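Local structure of endoglycosidase (Bacteroides thetaiotaomicron, 6Q64) at residues 133-138 / 185-190. The protein probably hydrolyses glycosidic bonds in complex N-glycans, as a family 18 glycoside hydrolase. The protein carries 1 engineered substitution. Residues are numbered along the deposited sequence; the frame is centred on the assembly and turned at random.
Engineered in segment 185-190: Gln-190 (natural residue Glu).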
ATOM      1  N   TRP A 133      -4.690   7.946   3.419  1.00 96.40           N
ATOM      2  CA  TRP A 133      -4.932   9.407   3.314  1.00 96.31           C
ATOM      3  C   TRP A 133      -3.742  10.134   3.930  1.00 93.47           C
ATOM      4  O   TRP A 133      -3.065   9.526   4.762  1.00 83.58           O
ATOM      5  CB  TRP A 133      -6.247   9.832   3.967  1.00100.11           C
ATOM      6  CG  TRP A 133      -6.327   9.786   5.465  1.00102.41           C
ATOM      7  CD1 TRP A 133      -5.663  10.594   6.337  1.00106.14           C
ATOM      8  CD2 TRP A 133      -7.222   8.992   6.273  1.00105.10           C
ATOM      9  NE1 TRP A 133      -6.047  10.333   7.625  1.00108.43           N
ATOM     10  CE2 TRP A 133      -6.998   9.346   7.620  1.00107.06           C
ATOM     11  CE3 TRP A 133      -8.160   7.984   6.006  1.00106.76           C
ATOM     12  CZ2 TRP A 133      -7.679   8.742   8.681  1.00110.26           C
ATOM     13  CZ3 TRP A 133      -8.841   7.392   7.052  1.00106.63           C
ATOM     14  CH2 TRP A 133      -8.606   7.770   8.375  1.00107.94           C
ATOM     15  N   ILE A 134      -3.525  11.371   3.490  1.00 95.68           N
ATOM     16  CA  ILE A 134      -2.336  12.205   3.812  1.00 95.60           C
ATOM     17  C   ILE A 134      -2.376  12.521   5.302  1.00 96.06           C
ATOM     18  O   ILE A 134      -3.442  12.884   5.810  1.00 90.63           O
ATOM     19  CB  ILE A 134      -2.267  13.496   2.974  1.00 97.30           C
ATOM     20  CG1 ILE A 134      -1.759  13.218   1.557  1.00 97.52           C
ATOM     21  CG2 ILE A 134      -1.413  14.548   3.680  1.00 98.60           C
ATOM     22  CD1 ILE A 134      -2.004  14.364   0.590  1.00101.84           C
ATOM     23  N   ILE A 135      -1.235  12.378   5.971  1.00 97.93           N
ATOM     24  CA  ILE A 135      -1.105  12.857   7.371  1.00 98.09           C
ATOM     25  C   ILE A 135      -0.180  14.074   7.384  1.00 98.32           C
ATOM     26  O   ILE A 135       0.992  14.008   6.845  1.00 92.73           O
ATOM     27  CB  ILE A 135      -0.798  11.692   8.315  1.00 93.84           C
ATOM     28  CG1 ILE A 135      -2.099  10.896   8.434  1.00 96.91           C
ATOM     29  CG2 ILE A 135      -0.297  12.173   9.663  1.00 91.54           C
ATOM     30  CD1 ILE A 135      -1.987   9.590   9.134  1.00100.30           C
ATOM     31  N   GLN A 136      -0.827  15.165   7.815  1.00101.20           N
ATOM     32  CA  GLN A 136      -0.399  16.582   7.776  1.00103.80           C
ATOM     33  C   GLN A 136      -0.739  17.156   9.146  1.00106.29           C
ATOM     34  O   GLN A 136       0.208  17.355   9.922  1.00106.40           O
ATOM     35  CB  GLN A 136      -1.095  17.331   6.636  1.00107.15           C
ATOM     36  CG  GLN A 136      -1.121  18.849   6.796  1.00112.20           C
ATOM     37  CD  GLN A 136      -1.075  19.589   5.477  1.00113.56           C
ATOM     38  OE1 GLN A 136      -0.306  19.255   4.573  1.00109.83           O
ATOM     39  NE2 GLN A 136      -1.900  20.617   5.359  1.00112.31           N
ATOM     40  N   ASP A 137      -2.027  17.339   9.454  1.00106.10           N
ATOM     41  CA  ASP A 137      -2.441  17.966  10.743  1.00112.79           C
ATOM     42  C   ASP A 137      -3.026  16.902  11.672  1.00109.46           C
ATOM     43  O   ASP A 137      -3.452  15.851  11.158  1.00109.99           O
ATOM     44  CB  ASP A 137      -3.366  19.164  10.512  1.00117.56           C
ATOM     45  CG  ASP A 137      -2.670  20.267   9.731  1.00119.82           C
ATOM     46  OD1 ASP A 137      -1.623  20.762  10.203  1.00119.35           O
ATOM     47  OD2 ASP A 137      -3.140  20.587   8.633  1.00125.15           O
ATOM     48  N   LEU A 138      -2.989  17.168  12.981  1.00108.21           N
ATOM     49  CA  LEU A 138      -3.449  16.238  14.043  1.00110.58           C
ATOM     50  C   LEU A 138      -4.838  15.724  13.672  1.00117.92           C
ATOM     51  O   LEU A 138      -4.980  14.519  13.429  1.00128.55           O
ATOM     52  CB  LEU A 138      -3.471  16.955  15.393  1.00111.97           C
ATOM     53  CG  LEU A 138      -4.254  16.260  16.509  1.00113.83           C
ATOM     54  CD1 LEU A 138      -3.894  14.792  16.637  1.00109.68           C
ATOM     55  CD2 LEU A 138      -4.038  16.961  17.839  1.00118.70           C
ATOM     56  N   PHE A 185      -3.553   0.332   7.904  1.00 77.84           N
ATOM     57  CA  PHE A 185      -3.470   1.761   7.536  1.00 76.80           C
ATOM     58  C   PHE A 185      -2.190   2.034   6.760  1.00 72.48           C
ATOM     59  O   PHE A 185      -1.173   1.302   6.915  1.00 72.75           O
ATOM     60  CB  PHE A 185      -3.576   2.638   8.782  1.00 81.04           C
ATOM     61  CG  PHE A 185      -3.801   4.084   8.451  1.00 86.94           C
ATOM     62  CD1 PHE A 185      -5.052   4.544   8.089  1.00 90.03           C
ATOM     63  CD2 PHE A 185      -2.743   4.978   8.438  1.00 93.98           C
ATOM     64  CE1 PHE A 185      -5.251   5.876   7.754  1.00 94.46           C
ATOM     65  CE2 PHE A 185      -2.942   6.313   8.105  1.00 97.57           C
ATOM     66  CZ  PHE A 185      -4.199   6.760   7.754  1.00 96.13           C
ATOM     67  N   ASP A 186      -2.285   3.074   5.941  1.00 71.33           N
ATOM     68  CA  ASP A 186      -1.234   3.573   5.035  1.00 74.58           C
ATOM     69  C   ASP A 186      -1.093   5.058   5.315  1.00 78.99           C
ATOM     70  O   ASP A 186      -1.938   5.822   4.831  1.00 78.84           O
ATOM     71  CB  ASP A 186      -1.583   3.404   3.558  1.00 78.04           C
ATOM     72  CG  ASP A 186      -0.546   3.936   2.573  1.00 79.51           C
ATOM     73  OD1 ASP A 186       0.114   4.938   2.855  1.00 84.19           O
ATOM     74  OD2 ASP A 186      -0.420   3.349   1.511  1.00 82.11           O
ATOM     75  N   ILE A 187      -0.026   5.435   6.018  1.00 78.60           N
ATOM     76  CA  ILE A 187       0.301   6.858   6.260  1.00 78.53           C
ATOM     77  C   ILE A 187       0.896   7.431   4.976  1.00 76.73           C
ATOM     78  O   ILE A 187       1.996   7.006   4.632  1.00 80.82           O
ATOM     79  CB  ILE A 187       1.252   6.961   7.458  1.00 79.38           C
ATOM     80  CG1 ILE A 187       0.616   6.380   8.725  1.00 79.70           C
ATOM     81  CG2 ILE A 187       1.676   8.401   7.643  1.00 79.38           C
ATOM     82  CD1 ILE A 187       1.604   5.962   9.782  1.00 77.28           C
ATOM     83  N   ASP A 188       0.162   8.283   4.261  1.00 80.82           N
ATOM     84  CA  ASP A 188       0.724   9.110   3.161  1.00 85.78           C
ATOM     85  C   ASP A 188       1.443  10.278   3.839  1.00 84.91           C
ATOM     86  O   ASP A 188       0.746  11.264   4.224  1.00 83.79           O
ATOM     87  CB  ASP A 188      -0.338   9.558   2.142  1.00 91.44           C
ATOM     88  CG  ASP A 188       0.227  10.202   0.874  1.00 98.87           C
ATOM     89  OD1 ASP A 188       1.461  10.390   0.798  1.00101.29           O
ATOM     90  OD2 ASP A 188      -0.576  10.527  -0.047  1.00111.08           O
ATOM     91  N   TYR A 189       2.772  10.161   3.995  1.00 82.05           N
ATOM     92  CA  TYR A 189       3.639  11.132   4.728  1.00 82.39           C
ATOM     93  C   TYR A 189       4.448  11.959   3.727  1.00 79.79           C
ATOM     94  O   TYR A 189       5.371  11.379   3.130  1.00 78.41           O
ATOM     95  CB  TYR A 189       4.537  10.411   5.738  1.00 80.70           C
ATOM     96  CG  TYR A 189       4.987  11.253   6.908  1.00 84.66           C
ATOM     97  CD1 TYR A 189       4.085  11.682   7.867  1.00 87.53           C
ATOM     98  CD2 TYR A 189       6.322  11.611   7.074  1.00 88.69           C
ATOM     99  CE1 TYR A 189       4.487  12.445   8.952  1.00 91.70           C
ATOM    100  CE2 TYR A 189       6.748  12.363   8.158  1.00 88.93           C
ATOM    101  CZ  TYR A 189       5.820  12.791   9.097  1.00 94.43           C
ATOM    102  OH  TYR A 189       6.216  13.524  10.178  1.00102.63           O
ATOM    103  N   GLN A 190       4.109  13.250   3.569  1.00 87.19           N
ATOM    104  CA  GLN A 190       4.720  14.153   2.553  1.00 93.86           C
ATOM    105  C   GLN A 190       4.881  15.566   3.111  1.00 97.49           C
ATOM    106  O   GLN A 190       4.422  16.537   2.514  1.00101.09           O
ATOM    107  CB  GLN A 190       3.908  14.099   1.255  1.00101.12           C
ATOM    108  CG  GLN A 190       4.546  13.184   0.220  1.00104.11           C
ATOM    109  CD  GLN A 190       3.632  12.835  -0.922  1.00107.28           C
ATOM    110  OE1 GLN A 190       3.357  11.666  -1.182  1.00110.00           O
ATOM    111  NE2 GLN A 190       3.150  13.860  -1.605  1.00111.46           N
TER
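Trp-133 lays one face of its indole over the edge of the Phe-185 ring. The pair is an edge-to-face stack, with six-membered ring centroids 5.0 Å apart and planes at 77°. CE1 and CZ of Phe-185 do the touching; CZ lies 3.8 Å from CE2 of Trp-133. The phenyl reaches the indole because its CG is anti to the backbone N (chi1 -167°). With an alanine at Trp-133, the edge of Phe-185 would probably lose its aromatic cover and a gap would open beside it. Ile-135 and Phe-185 meet from opposite directions, CD1 of Ile-135 ending 3.6 Å from CE2 of Phe-185. That methyl also rests on CG2 of Ile-187. On the sheet face of Ile-134 and Asp-188 the two side chains run alongside each other, CG1 of Ile-134 3.3 Å from OD2 of Asp-188. The backbone hydrogen bond from Ile-135 N to Asp-188 O is 2.9 Å, with a weak one from Asp-188 N to Trp-133 O. Asp-186, Asp-188 and the engineered Gln-190 (Glu in nature) fill the last three acidic positions of the family 18 DxxDxDxE motif; as in relatives, that Glu is probably the catalytic acid. These are neighbouring parallel strands of the family's TIM barrel. Helix 162-179 covers Trp-133 and Phe-185, and helix 211-224 packs on Ile-135 and Ile-187. Strand 230-235 continues the sheet beyond strand 184-189.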